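Local coordinates for PA14 domain-containing protein (Clostridium clariflavum, PDB 6QDI), which probably senses plant biomass outside the cell, binding sugars through the tandem calcium-binding PA14 domains of a membrane-anchored RsgI-type anti-sigma factor, at residues A[11-16]-A[178-184]; A[39-43]-A[188-194]; A[111-115]-A[183-187]; A[220-225]-A[236-240]. One frame throughout, in Å; residues are numbered along the deposited sequence.

Interaction 1: residues A[11-16]-A[178-184]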
loop_
_atom_site.group_PDB
_atom_site.type_symbol
_atom_site.label_atom_id
_atom_site.label_comp_id
_atom_site.label_asym_id
_atom_site.label_seq_id
_atom_site.Cartn_x
_atom_site.Cartn_y
_atom_site.Cartn_z
ATOM N N ASN A 11 -0.231 0.709 -2.372
ATOM C CA ASN A 11 -0.767 1.980 -1.876
ATOM C C ASN A 11 0.362 2.879 -1.384
ATOM O O ASN A 11 1.515 2.438 -1.258
ATOM C CB ASN A 11 -1.750 1.696 -0.718
ATOM C CG ASN A 11 -2.945 0.923 -1.196
ATOM O OD1 ASN A 11 -3.468 1.177 -2.277
ATOM N ND2 ASN A 11 -3.445 0.048 -0.340
ATOM N N ILE A 12 0.049 4.121 -1.031
ATOM C CA ILE A 12 1.077 5.069 -0.536
ATOM C C ILE A 12 1.535 4.794 0.885
ATOM O O ILE A 12 2.509 5.400 1.317
ATOM C CB ILE A 12 0.611 6.533 -0.609
ATOM C CG1 ILE A 12 -0.577 6.838 0.301
ATOM C CG2 ILE A 12 0.299 6.923 -2.060
ATOM C CD1 ILE A 12 -0.702 8.296 0.652
ATOM N N ASP A 13 0.854 3.909 1.609
ATOM C CA ASP A 13 0.974 3.819 3.075
ATOM C C ASP A 13 1.381 2.433 3.530
ATOM O O ASP A 13 0.985 2.010 4.623
ATOM C CB ASP A 13 -0.365 4.230 3.708
ATOM C CG ASP A 13 -1.520 3.291 3.362
ATOM O OD1 ASP A 13 -1.337 2.461 2.425
ATOM O OD2 ASP A 13 -2.567 3.414 4.019
ATOM N N LEU A 14 2.147 1.713 2.723
ATOM C CA LEU A 14 2.704 0.413 3.163
ATOM C C LEU A 14 1.585 -0.572 3.472
ATOM O O LEU A 14 1.701 -1.409 4.382
ATOM C CB LEU A 14 3.702 0.586 4.304
ATOM C CG LEU A 14 4.840 1.568 4.006
ATOM C CD1 LEU A 14 5.510 1.977 5.305
ATOM C CD2 LEU A 14 5.820 1.001 3.008
ATOM N N THR A 15 0.511 -0.502 2.683
ATOM C CA THR A 15 -0.564 -1.459 2.727
ATOM C C THR A 15 -0.787 -2.041 1.323
ATOM O O THR A 15 -0.480 -1.430 0.308
ATOM C CB THR A 15 -1.856 -0.879 3.275
ATOM O OG1 THR A 15 -2.415 0.067 2.368
ATOM C CG2 THR A 15 -1.685 -0.321 4.660
ATOM N N ASN A 16 -1.361 -3.252 1.342
ATOM C CA ASN A 16 -1.683 -4.039 0.154
ATOM C C ASN A 16 -0.422 -4.532 -0.548
ATOM O O ASN A 16 -0.031 -4.066 -1.623
ATOM C CB ASN A 16 -2.663 -3.336 -0.782
ATOM C CG ASN A 16 -3.344 -4.310 -1.673
ATOM O OD1 ASN A 16 -3.296 -5.529 -1.433
ATOM N ND2 ASN A 16 -4.062 -3.807 -2.635
ATOM N N VAL A 178 -8.720 -7.252 -4.121
ATOM C CA VAL A 178 -9.287 -6.828 -2.861
ATOM C C VAL A 178 -9.642 -5.349 -2.924
ATOM O O VAL A 178 -9.173 -4.661 -3.820
ATOM C CB VAL A 178 -8.347 -7.085 -1.654
ATOM C CG1 VAL A 178 -8.123 -8.543 -1.406
ATOM C CG2 VAL A 178 -7.040 -6.338 -1.803
ATOM N N ILE A 179 -10.452 -4.891 -1.982
ATOM C CA ILE A 179 -10.729 -3.476 -1.871
ATOM C C ILE A 179 -9.913 -2.953 -0.680
ATOM O O ILE A 179 -10.356 -2.968 0.452
ATOM C CB ILE A 179 -12.209 -3.176 -1.729
ATOM C CG1 ILE A 179 -13.081 -3.962 -2.702
ATOM C CG2 ILE A 179 -12.434 -1.651 -1.822
ATOM C CD1 ILE A 179 -12.665 -3.869 -4.130
ATOM N N ASP A 180 -8.701 -2.509 -0.994
ATOM C CA ASP A 180 -7.757 -2.045 0.030
ATOM C C ASP A 180 -6.898 -0.979 -0.613
ATOM O O ASP A 180 -5.777 -1.271 -1.038
ATOM C CB ASP A 180 -6.927 -3.221 0.520
ATOM C CG ASP A 180 -6.032 -2.873 1.667
ATOM O OD1 ASP A 180 -6.275 -1.854 2.321
ATOM O OD2 ASP A 180 -5.102 -3.653 1.960
ATOM N N PHE A 181 -7.429 0.229 -0.727
ATOM C CA PHE A 181 -6.821 1.276 -1.536
ATOM C C PHE A 181 -6.506 2.529 -0.735
ATOM O O PHE A 181 -7.312 3.001 0.070
ATOM C CB PHE A 181 -7.780 1.708 -2.650
ATOM C CG PHE A 181 -7.925 0.685 -3.751
ATOM C CD1 PHE A 181 -6.956 0.562 -4.711
ATOM C CD2 PHE A 181 -9.020 -0.153 -3.793
ATOM C CE1 PHE A 181 -7.092 -0.328 -5.736
ATOM C CE2 PHE A 181 -9.118 -1.115 -4.785
ATOM C CZ PHE A 181 -8.157 -1.192 -5.774
ATOM N N ASN A 182 -5.335 3.110 -1.009
ATOM C CA ASN A 182 -4.981 4.430 -0.532
ATOM C C ASN A 182 -4.087 5.013 -1.599
ATOM O O ASN A 182 -2.905 4.667 -1.691
ATOM C CB ASN A 182 -4.338 4.392 0.838
ATOM C CG ASN A 182 -3.992 5.791 1.340
ATOM O OD1 ASN A 182 -4.116 6.763 0.600
ATOM N ND2 ASN A 182 -3.547 5.879 2.573
ATOM N N TRP A 183 -4.682 5.844 -2.451
ATOM C CA TRP A 183 -3.992 6.390 -3.599
ATOM C C TRP A 183 -3.286 7.714 -3.278
ATOM O O TRP A 183 -2.689 8.292 -4.185
ATOM C CB TRP A 183 -4.961 6.654 -4.752
ATOM C CG TRP A 183 -5.748 5.471 -5.244
ATOM C CD1 TRP A 183 -5.329 4.524 -6.128
ATOM C CD2 TRP A 183 -7.115 5.162 -4.922
ATOM N NE1 TRP A 183 -6.343 3.600 -6.335
ATOM C CE2 TRP A 183 -7.448 3.990 -5.631
ATOM C CE3 TRP A 183 -8.095 5.773 -4.135
ATOM C CZ2 TRP A 183 -8.750 3.432 -5.596
ATOM C CZ3 TRP A 183 -9.343 5.186 -4.051
ATOM C CH2 TRP A 183 -9.653 4.046 -4.784
ATOM N N GLY A 184 -3.388 8.225 -2.055
ATOM C CA GLY A 184 -2.990 9.613 -1.836
ATOM C C GLY A 184 -3.813 10.494 -2.735
ATOM O O GLY A 184 -5.047 10.417 -2.727
HETATM O O HOH W 1 -6.021 -5.089 -4.848
HETATM O O HOH W 2 -4.916 -6.165 1.146
#

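Interaction 2: residues A[39-43]-A[188-194]. With CA (calcium ion), chain G.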
loop_
_atom_site.group_PDB
_atom_site.type_symbol
_atom_site.label_atom_id
_atom_site.label_comp_id
_atom_site.label_asym_id
_atom_site.label_seq_id
_atom_site.Cartn_x
_atom_site.Cartn_y
_atom_site.Cartn_z
ATOM N N ILE A 39 2.840 -4.233 -9.296
ATOM C CA ILE A 39 2.367 -2.995 -8.693
ATOM C C ILE A 39 1.615 -2.238 -9.766
ATOM O O ILE A 39 2.193 -1.927 -10.834
ATOM C CB ILE A 39 3.572 -2.181 -8.161
ATOM C CG1 ILE A 39 4.243 -2.911 -6.991
ATOM C CG2 ILE A 39 3.172 -0.778 -7.712
ATOM C CD1 ILE A 39 3.420 -2.926 -5.710
ATOM N N ARG A 40 0.358 -1.905 -9.487
ATOM C CA ARG A 40 -0.488 -1.166 -10.434
ATOM C C ARG A 40 0.241 0.120 -10.844
ATOM O O ARG A 40 0.767 0.869 -10.002
ATOM C CB ARG A 40 -1.854 -0.823 -9.782
ATOM C CG ARG A 40 -2.861 -0.156 -10.737
ATOM C CD ARG A 40 -3.680 -1.216 -11.469
ATOM N NE ARG A 40 -4.364 -1.885 -10.393
ATOM C CZ ARG A 40 -5.584 -1.620 -9.963
ATOM N NH1 ARG A 40 -6.319 -0.747 -10.582
ATOM N NH2 ARG A 40 -6.051 -2.242 -8.872
ATOM N N ASN A 41 0.199 0.428 -12.130
ATOM C CA ASN A 41 0.913 1.582 -12.700
ATOM C C ASN A 41 0.048 2.835 -12.591
ATOM O O ASN A 41 -0.361 3.405 -13.598
ATOM C CB ASN A 41 1.303 1.308 -14.161
ATOM C CG ASN A 41 2.202 2.353 -14.687
ATOM O OD1 ASN A 41 2.883 3.046 -13.906
ATOM N ND2 ASN A 41 2.289 2.447 -16.011
ATOM N N ASP A 42 -0.199 3.251 -11.351
ATOM C CA ASP A 42 -1.073 4.371 -11.074
ATOM C C ASP A 42 -0.389 5.519 -10.335
ATOM O O ASP A 42 -1.060 6.472 -9.943
ATOM C CB ASP A 42 -2.314 3.944 -10.298
ATOM C CG ASP A 42 -1.998 3.434 -8.896
ATOM O OD1 ASP A 42 -0.825 3.373 -8.532
ATOM O OD2 ASP A 42 -2.935 3.100 -8.141
ATOM N N GLU A 43 0.921 5.411 -10.098
ATOM C CA GLU A 43 1.703 6.467 -9.450
ATOM C C GLU A 43 1.520 6.572 -7.948
ATOM O O GLU A 43 1.982 7.533 -7.350
ATOM C CB GLU A 43 1.561 7.837 -10.127
ATOM C CG GLU A 43 1.626 7.817 -11.641
ATOM C CD GLU A 43 1.401 9.148 -12.278
ATOM O OE1 GLU A 43 1.471 10.200 -11.587
ATOM O OE2 GLU A 43 1.129 9.160 -13.514
ATOM N N PRO A 188 -7.166 5.832 -9.716
ATOM C CA PRO A 188 -7.046 4.368 -9.670
ATOM C C PRO A 188 -6.328 3.747 -10.851
ATOM O O PRO A 188 -5.965 2.574 -10.771
ATOM C CB PRO A 188 -8.536 3.911 -9.581
ATOM C CG PRO A 188 -9.219 5.069 -8.933
ATOM C CD PRO A 188 -8.575 6.258 -9.611
ATOM N N SER A 189 -6.155 4.524 -11.915
ATOM C CA SER A 189 -5.471 4.089 -13.119
ATOM C C SER A 189 -5.015 5.345 -13.810
ATOM O O SER A 189 -5.626 6.409 -13.630
ATOM C CB SER A 189 -6.418 3.313 -14.045
ATOM O OG SER A 189 -5.773 3.040 -15.249
ATOM N N LYS A 190 -3.995 5.242 -14.651
ATOM C CA LYS A 190 -3.638 6.363 -15.522
ATOM C C LYS A 190 -4.737 6.688 -16.511
ATOM O O LYS A 190 -4.688 7.760 -17.103
ATOM C CB LYS A 190 -2.310 6.131 -16.254
ATOM C CG LYS A 190 -1.104 6.210 -15.338
ATOM C CD LYS A 190 0.150 5.820 -16.073
ATOM C CE LYS A 190 1.365 5.791 -15.172
ATOM N NZ LYS A 190 2.094 7.056 -15.187
ATOM N N SER A 191 -5.715 5.798 -16.720
ATOM C CA SER A 191 -6.857 6.133 -17.556
ATOM C C SER A 191 -7.799 7.148 -16.925
ATOM O O SER A 191 -8.678 7.668 -17.589
ATOM C CB SER A 191 -7.641 4.866 -17.902
ATOM O OG SER A 191 -8.221 4.304 -16.742
ATOM N N ILE A 192 -7.606 7.438 -15.631
ATOM C CA ILE A 192 -8.426 8.366 -14.842
ATOM C C ILE A 192 -7.609 9.616 -14.584
ATOM O O ILE A 192 -6.520 9.564 -14.013
ATOM C CB ILE A 192 -8.911 7.701 -13.544
ATOM C CG1 ILE A 192 -9.761 6.466 -13.869
ATOM C CG2 ILE A 192 -9.636 8.665 -12.640
ATOM C CD1 ILE A 192 -11.155 6.766 -14.422
ATOM N N ASN A 193 -8.128 10.758 -15.009
ATOM C CA ASN A 193 -7.439 12.022 -14.834
ATOM C C ASN A 193 -7.067 12.249 -13.361
ATOM O O ASN A 193 -7.858 11.964 -12.446
ATOM C CB ASN A 193 -8.294 13.167 -15.334
ATOM C CG ASN A 193 -7.504 14.448 -15.458
ATOM O OD1 ASN A 193 -6.479 14.508 -16.107
ATOM N ND2 ASN A 193 -7.959 15.440 -14.788
ATOM N N GLN A 194 -5.865 12.775 -13.136
ATOM C CA GLN A 194 -5.307 12.923 -11.779
ATOM C C GLN A 194 -5.729 14.270 -11.170
ATOM O O GLN A 194 -4.924 15.195 -10.975
ATOM C CB GLN A 194 -3.815 12.741 -11.826
ATOM C CG GLN A 194 -3.211 12.420 -10.492
ATOM C CD GLN A 194 -1.715 12.264 -10.636
ATOM O OE1 GLN A 194 -0.993 13.267 -10.627
ATOM N NE2 GLN A 194 -1.238 11.043 -10.840
HETATM CA CA CA G . -1.473 2.378 -6.298
HETATM O O HOH W 3 -0.023 0.791 -7.316
HETATM O O HOH W 4 -2.502 2.851 -15.203
HETATM O O HOH W 5 -2.801 8.581 -10.787
HETATM O O HOH W 6 -5.266 1.705 -8.203
HETATM O O HOH W 7 -3.131 0.557 -6.613
HETATM O O HOH W 8 -3.098 2.830 -4.508
#

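Interaction 3: residues A[111-115]-A[183-187]. With CA (calcium ion), chain D.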
loop_
_atom_site.group_PDB
_atom_site.type_symbol
_atom_site.label_atom_id
_atom_site.label_comp_id
_atom_site.label_asym_id
_atom_site.label_seq_id
_atom_site.Cartn_x
_atom_site.Cartn_y
_atom_site.Cartn_z
ATOM N N PHE A 111 7.621 6.191 -0.035
ATOM C CA PHE A 111 6.419 6.243 -0.849
ATOM C C PHE A 111 6.515 7.181 -2.010
ATOM O O PHE A 111 7.195 8.216 -1.937
ATOM C CB PHE A 111 5.137 6.529 -0.015
ATOM C CG PHE A 111 4.965 7.957 0.471
ATOM C CD1 PHE A 111 4.310 8.906 -0.310
ATOM C CD2 PHE A 111 5.413 8.348 1.718
ATOM C CE1 PHE A 111 4.110 10.192 0.139
ATOM C CE2 PHE A 111 5.193 9.639 2.177
ATOM C CZ PHE A 111 4.557 10.572 1.405
ATOM N N ASN A 112 5.750 6.870 -3.055
ATOM C CA ASN A 112 5.456 7.777 -4.160
ATOM C C ASN A 112 3.992 8.123 -4.119
ATOM O O ASN A 112 3.144 7.228 -4.121
ATOM C CB ASN A 112 5.825 7.207 -5.510
ATOM C CG ASN A 112 5.765 8.265 -6.591
ATOM O OD1 ASN A 112 5.861 9.440 -6.271
ATOM N ND2 ASN A 112 5.615 7.880 -7.866
ATOM N N ASN A 113 3.677 9.425 -4.121
ATOM C CA ASN A 113 2.306 9.923 -4.144
ATOM C C ASN A 113 2.143 10.836 -5.372
ATOM O O ASN A 113 2.118 12.059 -5.229
ATOM C CB ASN A 113 2.000 10.664 -2.863
ATOM C CG ASN A 113 0.565 11.142 -2.776
ATOM O OD1 ASN A 113 -0.293 10.796 -3.548
ATOM N ND2 ASN A 113 0.313 11.927 -1.787
ATOM N N THR A 114 2.022 10.190 -6.532
ATOM C CA THR A 114 1.905 10.776 -7.890
ATOM C C THR A 114 3.239 11.262 -8.435
ATOM O O THR A 114 4.195 11.568 -7.701
ATOM C CB THR A 114 0.860 11.899 -8.034
ATOM O OG1 THR A 114 1.326 13.144 -7.499
ATOM C CG2 THR A 114 -0.461 11.497 -7.416
ATOM N N GLY A 115 3.293 11.345 -9.752
ATOM C CA GLY A 115 4.450 11.877 -10.440
ATOM C C GLY A 115 5.642 10.957 -10.369
ATOM O O GLY A 115 5.531 9.744 -10.183
ATOM N N TRP A 183 -4.682 5.844 -2.451
ATOM C CA TRP A 183 -3.992 6.390 -3.599
ATOM C C TRP A 183 -3.286 7.714 -3.278
ATOM O O TRP A 183 -2.689 8.292 -4.185
ATOM C CB TRP A 183 -4.961 6.654 -4.752
ATOM C CG TRP A 183 -5.748 5.471 -5.244
ATOM C CD1 TRP A 183 -5.329 4.524 -6.128
ATOM C CD2 TRP A 183 -7.115 5.162 -4.922
ATOM N NE1 TRP A 183 -6.343 3.600 -6.335
ATOM C CE2 TRP A 183 -7.448 3.990 -5.631
ATOM C CE3 TRP A 183 -8.095 5.773 -4.135
ATOM C CZ2 TRP A 183 -8.750 3.432 -5.596
ATOM C CZ3 TRP A 183 -9.343 5.186 -4.051
ATOM C CH2 TRP A 183 -9.653 4.046 -4.784
ATOM N N GLY A 184 -3.388 8.225 -2.055
ATOM C CA GLY A 184 -2.990 9.613 -1.836
ATOM C C GLY A 184 -3.813 10.494 -2.735
ATOM O O GLY A 184 -5.047 10.417 -2.727
ATOM N N VAL A 185 -3.163 11.331 -3.516
ATOM C CA VAL A 185 -3.839 12.208 -4.456
ATOM C C VAL A 185 -3.832 11.629 -5.879
ATOM O O VAL A 185 -4.278 12.300 -6.826
ATOM C CB VAL A 185 -3.316 13.660 -4.399
ATOM C CG1 VAL A 185 -3.645 14.254 -3.052
ATOM C CG2 VAL A 185 -1.845 13.732 -4.738
ATOM N N GLY A 186 -3.403 10.381 -6.034
ATOM C CA GLY A 186 -3.468 9.696 -7.325
ATOM C C GLY A 186 -4.876 9.165 -7.656
ATOM O O GLY A 186 -5.779 9.204 -6.840
ATOM N N SER A 187 -4.976 8.678 -8.882
ATOM C CA SER A 187 -6.206 8.070 -9.363
ATOM C C SER A 187 -6.060 6.566 -9.442
ATOM O O SER A 187 -4.965 6.019 -9.301
ATOM C CB SER A 187 -6.566 8.653 -10.726
ATOM O OG SER A 187 -6.808 10.027 -10.566
HETATM CA CA CA D . 6.242 11.727 -6.646
#

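Interaction 4: residues A[220-225]-A[236-240]. With CA (calcium ion), chain E.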
loop_
_atom_site.group_PDB
_atom_site.type_symbol
_atom_site.label_atom_id
_atom_site.label_comp_id
_atom_site.label_asym_id
_atom_site.label_seq_id
_atom_site.Cartn_x
_atom_site.Cartn_y
_atom_site.Cartn_z
ATOM N N TYR A 220 -13.406 5.120 4.351
ATOM C CA TYR A 220 -13.460 5.890 3.097
ATOM C C TYR A 220 -12.943 7.306 3.286
ATOM O O TYR A 220 -13.103 7.918 4.367
ATOM C CB TYR A 220 -14.915 5.937 2.525
ATOM C CG TYR A 220 -15.934 6.473 3.508
ATOM C CD1 TYR A 220 -16.576 5.651 4.406
ATOM C CD2 TYR A 220 -16.241 7.841 3.590
ATOM C CE1 TYR A 220 -17.447 6.144 5.370
ATOM C CE2 TYR A 220 -17.150 8.310 4.528
ATOM C CZ TYR A 220 -17.723 7.477 5.431
ATOM O OH TYR A 220 -18.609 7.904 6.402
ATOM N N ASP A 221 -12.407 7.814 2.177
ATOM C CA ASP A 221 -12.121 9.242 2.023
ATOM C C ASP A 221 -12.495 9.484 0.556
ATOM O O ASP A 221 -11.729 9.053 -0.311
ATOM C CB ASP A 221 -10.643 9.540 2.249
ATOM C CG ASP A 221 -10.265 10.954 1.906
ATOM O OD1 ASP A 221 -11.109 11.663 1.252
ATOM O OD2 ASP A 221 -9.150 11.368 2.265
ATOM N N ASP A 222 -13.677 10.035 0.228
ATOM C CA ASP A 222 -14.552 10.787 1.096
ATOM C C ASP A 222 -16.044 10.539 0.958
ATOM O O ASP A 222 -16.814 11.200 1.642
ATOM C CB ASP A 222 -14.229 12.302 1.042
ATOM C CG ASP A 222 -14.277 12.832 -0.342
ATOM O OD1 ASP A 222 -15.417 13.018 -0.869
ATOM O OD2 ASP A 222 -13.215 13.074 -0.967
ATOM N N GLY A 223 -16.453 9.579 0.140
ATOM C CA GLY A 223 -17.837 9.125 0.153
ATOM C C GLY A 223 -17.907 7.671 -0.253
ATOM O O GLY A 223 -17.069 7.195 -1.035
ATOM N N ALA A 224 -18.895 6.962 0.281
ATOM C CA ALA A 224 -19.074 5.555 -0.030
ATOM C C ALA A 224 -20.478 5.146 0.290
ATOM O O ALA A 224 -21.126 5.684 1.185
ATOM C CB ALA A 224 -18.099 4.677 0.722
ATOM N N SER A 225 -20.929 4.117 -0.438
ATOM C CA SER A 225 -22.183 3.444 -0.159
ATOM C C SER A 225 -22.006 1.953 -0.352
ATOM O O SER A 225 -21.349 1.524 -1.291
ATOM C CB SER A 225 -23.325 3.955 -1.031
ATOM O OG SER A 225 -23.667 5.305 -0.643
ATOM N N LYS A 236 -23.290 6.720 2.730
ATOM C CA LYS A 236 -22.345 7.785 3.084
ATOM C C LYS A 236 -21.831 8.486 1.821
ATOM O O LYS A 236 -20.723 9.001 1.798
ATOM C CB LYS A 236 -21.221 7.231 3.970
ATOM C CG LYS A 236 -21.676 6.793 5.327
ATOM C CD LYS A 236 -22.105 7.944 6.208
ATOM C CE LYS A 236 -22.678 7.409 7.503
ATOM N NZ LYS A 236 -22.986 8.461 8.489
ATOM N N TRP A 237 -22.659 8.533 0.775
ATOM C CA TRP A 237 -22.251 9.046 -0.520
ATOM C C TRP A 237 -21.903 10.506 -0.478
ATOM O O TRP A 237 -20.989 10.937 -1.152
ATOM C CB TRP A 237 -23.359 8.808 -1.539
ATOM C CG TRP A 237 -22.953 9.078 -2.917
ATOM C CD1 TRP A 237 -23.491 9.989 -3.788
ATOM C CD2 TRP A 237 -21.915 8.407 -3.664
ATOM N NE1 TRP A 237 -22.856 9.941 -4.992
ATOM C CE2 TRP A 237 -21.867 8.997 -4.933
ATOM C CE3 TRP A 237 -20.992 7.403 -3.366
ATOM C CZ2 TRP A 237 -20.963 8.583 -5.907
ATOM C CZ3 TRP A 237 -20.095 7.001 -4.348
ATOM C CH2 TRP A 237 -20.094 7.596 -5.587
ATOM N N THR A 238 -22.639 11.274 0.304
ATOM C CA THR A 238 -22.362 12.702 0.410
ATOM C C THR A 238 -21.727 13.059 1.729
ATOM O O THR A 238 -21.751 14.239 2.119
ATOM C CB THR A 238 -23.632 13.530 0.213
ATOM O OG1 THR A 238 -24.606 13.098 1.151
ATOM C CG2 THR A 238 -24.153 13.351 -1.190
ATOM N N ALA A 239 -21.131 12.080 2.424
ATOM C CA ALA A 239 -20.622 12.354 3.755
ATOM C C ALA A 239 -19.461 13.401 3.686
ATOM O O ALA A 239 -19.298 14.157 4.641
ATOM C CB ALA A 239 -20.207 11.064 4.431
ATOM N N SER A 240 -18.705 13.446 2.575
ATOM C CA SER A 240 -17.633 14.438 2.331
ATOM C C SER A 240 -16.767 14.475 3.581
ATOM O O SER A 240 -16.625 15.544 4.221
ATOM C CB SER A 240 -18.260 15.811 1.988
ATOM O OG SER A 240 -17.310 16.776 1.555
HETATM CA CA CA E . -10.873 13.236 -0.500
HETATM O O HOH W 9 -18.261 12.664 -0.622
#

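Interaction 1: residues A[11-16]-A[178-184]
N11 holds CG beside its own backbone N (chi1 -64°), which lays its amide against the backbone of 180-182, while N182, its CG opposite the backbone N (chi1 -179°), extends across to D13. The N11 amide works at both ends: ND2 gives a nearly straight bond to D180 O (2.8 Å), and OD1 receives N182 N (3.0 Å) from above the carbonyl plane. The second N-H of N11 ND2 goes to T15 OG1, within the amide plane; with all three bonds the group's rotation is fixed. Next to it I12 N bonds to N182 O (3.1 Å). N182 ND2 reaches D13 OD2 (3.0 Å) from above the carboxylate, the two flat groups standing 79° apart, and N182 OD1 accepts from G184 N in an Asx turn. I12 CD1 rests on G184 CA (3.6 Å). At the other end a water joins N16 OD1 to D180 OD2. R274 forms salt bridges with D13 and D180, probably easing the gathering of negative charge. The loop between strands 4-9 and 17-23 of the first PA14 domain thus lies along strand 180-184 of the second, which itself pairs with strand 271-279.

Interaction 2: residues A[39-43]-A[188-194]
E43 OE1 is gripped by two donors: Q194 NE2, 2.9 Å away and coming from above the carboxylate plane, and the backbone N of G115. This anchors one calcium-bearing loop of the first PA14 domain, 39-43, to the loop 188-194 of the second, between strands 180-184 and 198-207. The other carboxylate oxygen, E43 OE2, forms a salt bridge with K190 NZ (2.9 Å), met on its anti side; the same ammonium also bonds to V32 O. The E43 and K190 side chains cross at about a right angle, and the carboxylate stands nearly perpendicular to the Q194 amide (83°). On its way to E43 the lysine passes N41, its CE lying 3.3 Å from N41 O and close to the side-chain amide. K190 sits in a type I turn from S189 to I192, whose start is shaped by an ST turn in which S189 OG takes the N-H of S191; E172 also holds both serine hydroxyls. Waters fill in the polar seam, one running from N41 O to K190 N and another from D42 O to Q194 NE2. R40 is directed chiefly to D176, with Y161 as a further partner. A chi1 of 65° turns the D42 carboxylate to the calcium ion, which both its oxygens bind; D10 and S44 also ligate it, with three waters. A further water ties this site to the second domain, donating to D42 OD2 (2.7 Å) and to P188 O (2.8 Å).

Interaction 3: residues A[111-115]-A[183-187]
N113 OD1 sits at the tight centre of this contact, taking the backbone N-H of V185 (2.9 Å) in the carbonyl plane, on a lone pair. G184, having no side chain, lets the same oxygen come to 3.4 Å from its CA. The N113 amide can extend this far because CG lies opposite the backbone N (chi1 -177°), and its ND2 is held by N86. Beside it T114 CG2 presses on the backbone of the type II' turn W183-G186, 3.4 Å from G186 N. The outer side is looser: the methyls T114 CG2 and V185 CG2 meet at 3.8 Å, with no polar bond between these two side chains. The polar branch of T114 turns back to its own chain, where OG1 donates to N113 O (2.6 Å). The same loop carries a calcium ion, bound by N112 OD1 (2.4 Å) and T114 O (2.3 Å) and also by D68, N69 and N116; N112 ND2 bonds to G115 O, which probably steadies the ligand loop. The end of strand 104-113 in the first PA14 domain, which pairs with strand 44-53, meets the turn that follows strand 180-184 in the second.

Interaction 4: residues A[220-225]-A[236-240]
The base of the beta hairpin 223-228/231-240 is joined here to the calcium site of the second PA14 domain. A224 and K236 form an antiparallel hydrogen-bonded pair: A224 N donates to K236 O (3.1 Å), and the return bond from K236 N to A224 O is weak. K236 O has a second donor, A239 N, which closes the type I turn K236-A239 and arrives from the opposite face of the carbonyl. G223, without a side chain, brings its CA to 3.3 Å from K236 O in a CA-H...O contact. Y220 OH, hydrogen-bonded to E241, lies 3.4 Å from K236 CG, where the lysine chain bends (chi2 -69°); Y220 CE2 meets A239 CB at 4.1 Å. S225 OG lies against W237 CB (3.6 Å). The peptide between D221 and D222 is cis, as in the DcisD motif of yeast PA14 adhesins, where calcium helps to hold the sugar. D221 OD1 and D222 OD2 both bind the ion, each at 2.4 Å, and N266, G268 and A270 complete the protein ligands. D222 OD1 bonds to T267 OG1, with a water close by. D222 and G223 form a classic beta bulge facing R265 on strand 257-266; the guanidinium of R265 also makes a cation-pi contact with W237. I273 of strand 271-279 packs against Y220 and A224.

How the interactions relate
From the N terminus, the chain leaves loop 11-16, loop 39-43 and the end of strand 104-113 as three docking sites on the first PA14 domain. The second domain answers each: 178-184 closes interaction 1, 183-187 closes interaction 3, and 188-194 closes interaction 2. Interactions 1 and 3 end on the same strand and share W183 and G184; interaction 3 is nested inside the loop of interaction 2, which crosses interaction 1. Together they form a continuous interdomain seam, with W183 packed on D42 and the backbone of E43 meeting T114. Interaction 4 follows in series as a local hairpin contact, centred about 17 Å from the centre of interaction 1, wholly within the second domain.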